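Local structure of S-adenosyl-L-methionine-dependent 2-deoxy-scyllo-inosamine dehydrogenase (Bacillus circulans, 4M7S) at residues I89-D94 against F112-H117; V10-Q15 against L66-L71. The protein catalyses the radical S-adenosyl-L-methionine-dependent two-electron oxidation of 2-deoxy-scyllo-inosamine to amino-dideoxy-scyllo-inosose in butirosin biosynthesis. All blocks are in the same frame, centred on the assembly; numbering follows the deposited sequence.

Interaction 1 of 2, residues I89-D94 against F112-H117; sequences IYTNGD and FIVTQH. With SF4 (iron/sulfur cluster), chain C.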
ATOM      1  N   ILE A  89      -6.319  -6.130  -5.685  1.00 21.24           N
ATOM      2  CA  ILE A  89      -5.271  -7.103  -5.387  1.00 20.63           C
ATOM      3  C   ILE A  89      -4.067  -6.895  -6.310  1.00 23.41           C
ATOM      4  O   ILE A  89      -4.207  -6.912  -7.538  1.00 26.51           O
ATOM      5  CB  ILE A  89      -5.764  -8.556  -5.559  1.00 24.39           C
ATOM      6  CG1 ILE A  89      -6.748  -8.935  -4.451  1.00 25.15           C
ATOM      7  CG2 ILE A  89      -4.575  -9.534  -5.545  1.00 23.68           C
ATOM      8  CD1 ILE A  89      -6.081  -9.197  -3.122  1.00 21.83           C
ATOM      9  N   TYR A  90      -2.890  -6.692  -5.724  1.00 20.83           N
ATOM     10  CA  TYR A  90      -1.654  -6.731  -6.490  1.00 23.88           C
ATOM     11  C   TYR A  90      -0.985  -8.073  -6.172  1.00 25.87           C
ATOM     12  O   TYR A  90      -0.664  -8.352  -5.013  1.00 24.75           O
ATOM     13  CB  TYR A  90      -0.745  -5.575  -6.096  1.00 25.01           C
ATOM     14  CG  TYR A  90      -1.293  -4.191  -6.420  1.00 32.28           C
ATOM     15  CD1 TYR A  90      -2.264  -3.595  -5.625  1.00 36.10           C
ATOM     16  CD2 TYR A  90      -0.818  -3.479  -7.509  1.00 37.09           C
ATOM     17  CE1 TYR A  90      -2.751  -2.323  -5.909  1.00 39.90           C
ATOM     18  CE2 TYR A  90      -1.293  -2.207  -7.800  1.00 42.70           C
ATOM     19  CZ  TYR A  90      -2.260  -1.639  -6.999  1.00 44.74           C
ATOM     20  OH  TYR A  90      -2.737  -0.380  -7.288  1.00 50.72           O
ATOM     21  N   THR A  91      -0.784  -8.906  -7.188  1.00 25.51           N
ATOM     22  CA  THR A  91      -0.320 -10.273  -6.941  1.00 25.32           C
ATOM     23  C   THR A  91       0.680 -10.746  -7.999  1.00 23.86           C
ATOM     24  O   THR A  91       0.611 -10.302  -9.142  1.00 26.32           O
ATOM     25  CB  THR A  91      -1.528 -11.239  -6.880  1.00 23.46           C
ATOM     26  OG1 THR A  91      -1.071 -12.581  -6.665  1.00 22.04           O
ATOM     27  CG2 THR A  91      -2.345 -11.172  -8.178  1.00 23.07           C
ATOM     28  N   ASN A  92       1.610 -11.634  -7.631  1.00 23.52           N
ATOM     29  CA  ASN A  92       2.490 -12.230  -8.637  1.00 25.88           C
ATOM     30  C   ASN A  92       1.774 -13.281  -9.475  1.00 27.31           C
ATOM     31  O   ASN A  92       2.327 -13.778 -10.459  1.00 28.10           O
ATOM     32  CB  ASN A  92       3.793 -12.802  -8.049  1.00 27.71           C
ATOM     33  CG  ASN A  92       3.558 -13.852  -6.975  1.00 24.52           C
ATOM     34  OD1 ASN A  92       2.584 -14.615  -7.021  1.00 25.50           O
ATOM     35  ND2 ASN A  92       4.452 -13.886  -5.985  1.00 25.45           N
ATOM     36  N   GLY A  93       0.556 -13.630  -9.066  1.00 25.00           N
ATOM     37  CA  GLY A  93      -0.283 -14.537  -9.835  1.00 25.37           C
ATOM     38  C   GLY A  93      -0.092 -16.029  -9.584  1.00 27.16           C
ATOM     39  O   GLY A  93      -0.917 -16.830 -10.022  1.00 28.74           O
ATOM     40  N   ASP A  94       0.975 -16.414  -8.883  1.00 24.91           N
ATOM     41  CA  ASP A  94       1.296 -17.838  -8.730  1.00 28.01           C
ATOM     42  C   ASP A  94       0.229 -18.632  -7.966  1.00 28.66           C
ATOM     43  O   ASP A  94       0.162 -19.858  -8.066  1.00 32.07           O
ATOM     44  CB  ASP A  94       2.649 -18.011  -8.043  1.00 27.39           C
ATOM     45  CG  ASP A  94       3.778 -17.345  -8.806  1.00 32.79           C
ATOM     46  OD1 ASP A  94       3.648 -17.186 -10.040  1.00 34.57           O
ATOM     47  OD2 ASP A  94       4.792 -16.987  -8.172  1.00 33.04           O
ATOM     48  N   PHE A 112      -7.687  -7.017 -10.157  1.00 25.09           N
ATOM     49  CA  PHE A 112      -6.474  -7.792  -9.939  1.00 25.86           C
ATOM     50  C   PHE A 112      -5.376  -7.273 -10.865  1.00 25.94           C
ATOM     51  O   PHE A 112      -5.553  -7.212 -12.085  1.00 27.11           O
ATOM     52  CB  PHE A 112      -6.721  -9.274 -10.235  1.00 26.60           C
ATOM     53  CG  PHE A 112      -7.780  -9.911  -9.362  1.00 27.85           C
ATOM     54  CD1 PHE A 112      -9.122  -9.851  -9.715  1.00 34.05           C
ATOM     55  CD2 PHE A 112      -7.427 -10.589  -8.199  1.00 24.68           C
ATOM     56  CE1 PHE A 112     -10.103 -10.454  -8.916  1.00 35.80           C
ATOM     57  CE2 PHE A 112      -8.402 -11.197  -7.391  1.00 26.75           C
ATOM     58  CZ  PHE A 112      -9.737 -11.128  -7.753  1.00 30.61           C
ATOM     59  N   ILE A 113      -4.252  -6.882 -10.275  1.00 26.52           N
ATOM     60  CA  ILE A 113      -3.087  -6.475 -11.043  1.00 30.05           C
ATOM     61  C   ILE A 113      -2.108  -7.618 -10.911  1.00 29.02           C
ATOM     62  O   ILE A 113      -1.511  -7.795  -9.850  1.00 26.27           O
ATOM     63  CB  ILE A 113      -2.409  -5.224 -10.459  1.00 30.62           C
ATOM     64  CG1 ILE A 113      -3.435  -4.146 -10.100  1.00 33.39           C
ATOM     65  CG2 ILE A 113      -1.328  -4.704 -11.410  1.00 30.78           C
ATOM     66  CD1 ILE A 113      -4.195  -3.616 -11.268  1.00 36.51           C
ATOM     67  N   VAL A 114      -1.950  -8.406 -11.967  1.00 30.38           N
ATOM     68  CA  VAL A 114      -1.060  -9.557 -11.890  1.00 33.18           C
ATOM     69  C   VAL A 114       0.290  -9.228 -12.514  1.00 36.79           C
ATOM     70  O   VAL A 114       0.355  -8.731 -13.640  1.00 38.70           O
ATOM     71  CB  VAL A 114      -1.652 -10.797 -12.595  1.00 35.92           C
ATOM     72  CG1 VAL A 114      -0.701 -11.974 -12.466  1.00 36.49           C
ATOM     73  CG2 VAL A 114      -3.011 -11.145 -12.014  1.00 34.77           C
ATOM     74  N   THR A 115       1.362  -9.507 -11.780  1.00 39.40           N
ATOM     75  CA  THR A 115       2.708  -9.311 -12.300  1.00 46.81           C
ATOM     76  C   THR A 115       3.490 -10.621 -12.317  1.00 49.41           C
ATOM     77  O   THR A 115       3.862 -11.142 -11.267  1.00 44.93           O
ATOM     78  CB  THR A 115       3.487  -8.272 -11.469  1.00 51.70           C
ATOM     79  OG1 THR A 115       2.621  -7.186 -11.122  1.00 54.42           O
ATOM     80  CG2 THR A 115       4.672  -7.729 -12.260  1.00 55.63           C
ATOM     81  N   GLN A 116       3.728 -11.158 -13.510  1.00 61.46           N
ATOM     82  CA  GLN A 116       4.637 -12.288 -13.655  1.00 69.97           C
ATOM     83  C   GLN A 116       6.031 -11.822 -13.238  1.00 76.79           C
ATOM     84  O   GLN A 116       6.583 -10.902 -13.845  1.00 81.61           O
ATOM     85  CB  GLN A 116       4.656 -12.776 -15.102  1.00 77.15           C
ATOM     86  CG  GLN A 116       5.713 -13.835 -15.381  1.00 84.03           C
ATOM     87  CD  GLN A 116       5.460 -15.115 -14.613  1.00 84.16           C
ATOM     88  OE1 GLN A 116       4.310 -15.521 -14.428  1.00 84.85           O
ATOM     89  NE2 GLN A 116       6.531 -15.755 -14.149  1.00 83.83           N
ATOM     90  N   HIS A 117       6.599 -12.437 -12.201  1.00 77.12           N
ATOM     91  CA  HIS A 117       7.879 -11.968 -11.662  1.00 78.26           C
ATOM     92  C   HIS A 117       9.056 -12.910 -11.893  1.00 81.30           C
ATOM     93  O   HIS A 117       8.922 -13.935 -12.564  1.00 84.52           O
ATOM     94  CB  HIS A 117       7.756 -11.616 -10.177  1.00 75.27           C
ATOM     95  CG  HIS A 117       7.274 -10.222  -9.928  1.00 75.70           C
ATOM     96  ND1 HIS A 117       8.068  -9.114 -10.131  1.00 78.93           N
ATOM     97  CD2 HIS A 117       6.077  -9.755  -9.499  1.00 73.18           C
ATOM     98  CE1 HIS A 117       7.382  -8.024  -9.837  1.00 77.83           C
ATOM     99  NE2 HIS A 117       6.173  -8.384  -9.450  1.00 74.02           N
TER
HETATM  100 FE1  SF4 C 502       7.558 -11.022  -4.289  1.00 28.73          FE
HETATM  101 FE2  SF4 C 502       9.165 -10.563  -6.362  1.00 28.21          FE
HETATM  102 FE3  SF4 C 502       9.122  -8.834  -4.346  1.00 31.04          FE
HETATM  103 FE4  SF4 C 502       6.953  -9.003  -5.966  1.00 32.45          FE
HETATM  104  S1  SF4 C 502       9.042  -8.261  -6.561  1.00 29.64           S
HETATM  105  S2  SF4 C 502       6.916  -8.905  -3.679  1.00 32.88           S
HETATM  106  S3  SF4 C 502       6.972 -11.247  -6.498  1.00 28.53           S
HETATM  107  S4  SF4 C 502       9.872 -11.018  -4.230  1.00 26.58           S
HETATM  108  O   HOH W   1       4.938 -14.274 -10.900  1.00 45.77           O
HETATM  109  O   HOH W   2       2.280 -16.777 -12.553  1.00 41.72           O

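Interaction 2 of 2, residues V10-Q15 against L66-L71; sequences VEVNSQ and LLCKNL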
ATOM      1  N   VAL A  10      -2.232  -2.268   2.824  1.00 22.19           N
ATOM      2  CA  VAL A  10      -2.211  -3.032   4.067  1.00 23.13           C
ATOM      3  C   VAL A  10      -1.393  -4.318   3.912  1.00 27.84           C
ATOM      4  O   VAL A  10      -1.731  -5.187   3.100  1.00 30.36           O
ATOM      5  CB  VAL A  10      -3.630  -3.368   4.518  1.00 25.53           C
ATOM      6  CG1 VAL A  10      -3.623  -3.983   5.910  1.00 26.62           C
ATOM      7  CG2 VAL A  10      -4.493  -2.102   4.523  1.00 25.17           C
ATOM      8  N   GLU A  11      -0.322  -4.440   4.689  1.00 22.30           N
ATOM      9  CA  GLU A  11       0.488  -5.653   4.677  1.00 24.85           C
ATOM     10  C   GLU A  11      -0.205  -6.771   5.464  1.00 25.59           C
ATOM     11  O   GLU A  11       0.183  -7.079   6.597  1.00 25.10           O
ATOM     12  CB  GLU A  11       1.872  -5.368   5.271  1.00 26.59           C
ATOM     13  CG  GLU A  11       2.931  -6.413   4.952  1.00 28.31           C
ATOM     14  CD  GLU A  11       4.284  -6.080   5.564  1.00 34.94           C
ATOM     15  OE1 GLU A  11       4.321  -5.402   6.625  1.00 31.99           O
ATOM     16  OE2 GLU A  11       5.307  -6.492   4.973  1.00 40.64           O
ATOM     17  N   VAL A  12      -1.230  -7.384   4.872  1.00 21.71           N
ATOM     18  CA  VAL A  12      -1.949  -8.469   5.564  1.00 22.47           C
ATOM     19  C   VAL A  12      -1.068  -9.713   5.747  1.00 23.49           C
ATOM     20  O   VAL A  12      -1.354 -10.578   6.571  1.00 27.41           O
ATOM     21  CB  VAL A  12      -3.289  -8.816   4.877  1.00 22.66           C
ATOM     22  CG1 VAL A  12      -4.157  -7.564   4.767  1.00 21.93           C
ATOM     23  CG2 VAL A  12      -3.051  -9.428   3.490  1.00 22.92           C
ATOM     24  N   ASN A  13       0.009  -9.803   4.973  1.00 27.15           N
ATOM     25  CA  ASN A  13       1.042 -10.788   5.261  1.00 29.43           C
ATOM     26  C   ASN A  13       2.363 -10.336   4.667  1.00 28.08           C
ATOM     27  O   ASN A  13       2.386  -9.663   3.639  1.00 30.99           O
ATOM     28  CB  ASN A  13       0.654 -12.172   4.745  1.00 33.54           C
ATOM     29  CG  ASN A  13       0.766 -12.283   3.252  1.00 35.94           C
ATOM     30  OD1 ASN A  13      -0.004 -11.657   2.521  1.00 37.44           O
ATOM     31  ND2 ASN A  13       1.724 -13.087   2.778  1.00 37.52           N
ATOM     32  N   SER A  14       3.464 -10.714   5.303  1.00 28.71           N
ATOM     33  CA  SER A  14       4.765 -10.136   4.949  1.00 33.20           C
ATOM     34  C   SER A  14       5.611 -11.031   4.041  1.00 32.78           C
ATOM     35  O   SER A  14       6.591 -10.574   3.461  1.00 35.14           O
ATOM     36  CB  SER A  14       5.548  -9.833   6.218  1.00 34.06           C
ATOM     37  OG  SER A  14       5.779 -11.030   6.938  1.00 33.68           O
ATOM     38  N   GLN A  15       5.247 -12.303   3.927  1.00 30.77           N
ATOM     39  CA  GLN A  15       6.040 -13.223   3.113  1.00 32.95           C
ATOM     40  C   GLN A  15       5.587 -13.173   1.663  1.00 35.44           C
ATOM     41  O   GLN A  15       4.408 -12.978   1.373  1.00 27.11           O
ATOM     42  CB  GLN A  15       5.977 -14.677   3.633  1.00 30.29           C
ATOM     43  CG  GLN A  15       6.912 -15.645   2.863  1.00 70.54           C
ATOM     44  CD  GLN A  15       6.936 -17.078   3.404  1.00 72.94           C
ATOM     45  OE1 GLN A  15       5.899 -17.651   3.750  1.00 74.70           O
ATOM     46  NE2 GLN A  15       8.130 -17.666   3.462  1.00 72.22           N
ATOM     47  N   LEU A  66      -2.158 -13.338  -1.759  1.00 21.58           N
ATOM     48  CA  LEU A  66      -2.813 -14.649  -1.891  1.00 25.03           C
ATOM     49  C   LEU A  66      -2.219 -15.722  -0.974  1.00 25.02           C
ATOM     50  O   LEU A  66      -2.725 -16.847  -0.911  1.00 27.94           O
ATOM     51  CB  LEU A  66      -2.816 -15.141  -3.341  1.00 27.24           C
ATOM     52  CG  LEU A  66      -3.564 -14.319  -4.394  1.00 35.13           C
ATOM     53  CD1 LEU A  66      -4.099 -15.229  -5.483  1.00 40.18           C
ATOM     54  CD2 LEU A  66      -4.692 -13.517  -3.800  1.00 34.72           C
ATOM     55  N   LEU A  67      -1.139 -15.380  -0.276  1.00 23.50           N
ATOM     56  CA  LEU A  67      -0.548 -16.279   0.707  1.00 23.19           C
ATOM     57  C   LEU A  67      -1.198 -16.083   2.074  1.00 25.28           C
ATOM     58  O   LEU A  67      -1.019 -16.889   2.976  1.00 26.09           O
ATOM     59  CB  LEU A  67       0.962 -16.053   0.818  1.00 25.70           C
ATOM     60  CG  LEU A  67       1.859 -16.882  -0.103  1.00 30.21           C
ATOM     61  CD1 LEU A  67       3.342 -16.600   0.150  1.00 30.35           C
ATOM     62  CD2 LEU A  67       1.561 -18.350   0.120  1.00 32.34           C
ATOM     63  N   CYS A  68      -1.946 -14.998   2.225  1.00 22.54           N
ATOM     64  CA  CYS A  68      -2.576 -14.687   3.497  1.00 22.42           C
ATOM     65  C   CYS A  68      -3.688 -15.693   3.751  1.00 22.76           C
ATOM     66  O   CYS A  68      -4.615 -15.814   2.943  1.00 25.82           O
ATOM     67  CB  CYS A  68      -3.162 -13.273   3.450  1.00 20.21           C
ATOM     68  SG  CYS A  68      -4.006 -12.784   4.964  1.00 28.04           S
ATOM     69  N   LYS A  69      -3.618 -16.409   4.866  1.00 21.19           N
ATOM     70  CA  LYS A  69      -4.606 -17.455   5.118  1.00 25.62           C
ATOM     71  C   LYS A  69      -5.980 -16.877   5.458  1.00 26.65           C
ATOM     72  O   LYS A  69      -6.986 -17.566   5.341  1.00 26.19           O
ATOM     73  CB  LYS A  69      -4.123 -18.443   6.185  1.00 31.01           C
ATOM     74  CG  LYS A  69      -4.103 -17.951   7.625  1.00 35.98           C
ATOM     75  CD  LYS A  69      -3.337 -18.963   8.492  1.00 44.93           C
ATOM     76  CE  LYS A  69      -3.674 -18.855   9.979  1.00 53.25           C
ATOM     77  NZ  LYS A  69      -3.021 -17.710  10.686  1.00 56.51           N
ATOM     78  N   ASN A  70      -6.008 -15.599   5.840  1.00 25.62           N
ATOM     79  CA  ASN A  70      -7.250 -14.918   6.206  1.00 25.70           C
ATOM     80  C   ASN A  70      -7.729 -13.975   5.121  1.00 23.71           C
ATOM     81  O   ASN A  70      -8.581 -13.129   5.379  1.00 22.88           O
ATOM     82  CB  ASN A  70      -7.063 -14.091   7.484  1.00 23.73           C
ATOM     83  CG  ASN A  70      -7.019 -14.936   8.725  1.00 26.71           C
ATOM     84  OD1 ASN A  70      -7.879 -15.788   8.940  1.00 28.59           O
ATOM     85  ND2 ASN A  70      -6.013 -14.705   9.562  1.00 29.71           N
ATOM     86  N   LEU A  71      -7.187 -14.106   3.914  1.00 21.51           N
ATOM     87  CA  LEU A  71      -7.510 -13.150   2.857  1.00 22.13           C
ATOM     88  C   LEU A  71      -9.018 -13.009   2.582  1.00 22.34           C
ATOM     89  O   LEU A  71      -9.524 -11.895   2.493  1.00 23.64           O
ATOM     90  CB  LEU A  71      -6.751 -13.458   1.563  1.00 22.19           C
ATOM     91  CG  LEU A  71      -6.972 -12.350   0.525  1.00 22.06           C
ATOM     92  CD1 LEU A  71      -6.343 -11.037   0.987  1.00 17.82           C
ATOM     93  CD2 LEU A  71      -6.473 -12.757  -0.855  1.00 19.79           C
TER

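Interaction 1 of 2, residues I89-D94 against F112-H117
Strands 86-91 and 111-116 are parallel neighbours in the partial barrel of the radical SAM fold, joined through helix 98-107 as a beta-alpha-beta crossover, and I89 pairs with F112 where the two run side by side. I113 N donates to I89 O at 2.7 Å, almost linear at 177°. Next, T91 N reaches I113 O (3.0 Å), and T115 N reaches T91 O (2.9 Å). Y90 and I113 share one side of the sheet: I113 CG1 lies over the tyrosine ring face, 4.0 Å from the centroid and offset toward the rim, a CH-pi contact. The other side carries I89 beside F112, then T91 beside V114, and helix 98-107 covers F112 there.

The strand ends at T91, and the chain turns at N92-D94. With OG1 opposite the backbone N (chi1 179°), the threonine side chain folds forward to accept from G93 N, an ST turn, while OG1 is also hydrogen-bonded to E64. N92 OD1 takes D94 N in an Asx turn, and N92 ND2, hydrogen-bonded to N17, stands 3.7 Å from SF4 S3. H117 sets one ring face against the cluster, its CD2 3.5 Å from S3, while N92 CB meets the ring edge 4.1 Å from H117 CD2; the hydroxyl of Y22 is hydrogen-bonded to H117 ND1. Water 1 bridges N92 O and H117 N where direct pairing has stopped.

The chemistry is divided: regular backbone bonding fixes the strand register, side-chain turns shape 91-94, a water links N92 to H117, and an amide and an imidazole face the cluster without ligating it.

Interaction 2 of 2, residues V10-Q15 against L66-L71
The side-chain amide of N13 is laid against L67 and C68. C68 N stands over one face, 4.0 Å from N13 CG, and C68 CB covers the oxygen half of that same face, 3.7 Å from N13 OD1. L67 CB comes at the nitrogen end, 3.6 Å from N13 ND2, raised from the amide plane on the same side. Off the ND2 end but on the other side of the plane lies Q15 O, too badly angled to count as a hydrogen bond. N13 CG sits between the backbone N and the carbonyl carbon (chi1 74°), and this torsion swings the amide across to the 66-71 loop, where ND2 is hydrogen-bonded to E64 O. Beside the amide, L67 crosses N13 at about a right angle and carries its CD1 to 4.0 Å from Q15 O.

Next to this polar patch is an apolar one. V12 CG2 touches both side-chain atoms of C68, CB and SG, each at 3.8 Å, and reaches on to L71 CD1 at 4.4 Å. F74 of helix 71-81 packs on both V12 and C68, and Y41 of helix 38-50 also lies against V12. The cysteine sulfur takes a weak hydrogen bond from N70 N, in the type I turn C68-L71 that leads into helix 71-81; L71 N closes the turn on C68 O at 3.2 Å.

Segment 10-15 runs directly into C16, the first cysteine assigned to the SAM-binding cluster. The two segments meet by van der Waals contact, and the polar bonds of N13 and Q15 go to E64: the backbone O of E64 accepts from N13 ND2, and E64 also has a backbone hydrogen bond with Q15, an arrangement consistent with steadying the chain just before C16.

Both contacts lie on the side of the sheet where the parallel strands end, their centres about 14 Å apart: interaction 1 on strand ends, interaction 2 between the loops that follow strands 7-10 and 56-58. T91 OG1 packs 3.8 Å from L66 CG, and I89 CD1 lies 4.2 Å from L71 CD2. L104 of helix 98-107 touches F112, L66 and L71. The E64 carboxylate is hydrogen-bonded to T91 OG1, N92 N and L66 N. Interaction 1 borders the SAM-binding cluster; the L67 side chain of interaction 2 is about 8 Å from a bound SF4. The C16 side chain lies about 4 Å from that of N92 and about 5 Å from that of its sequence neighbour Q15.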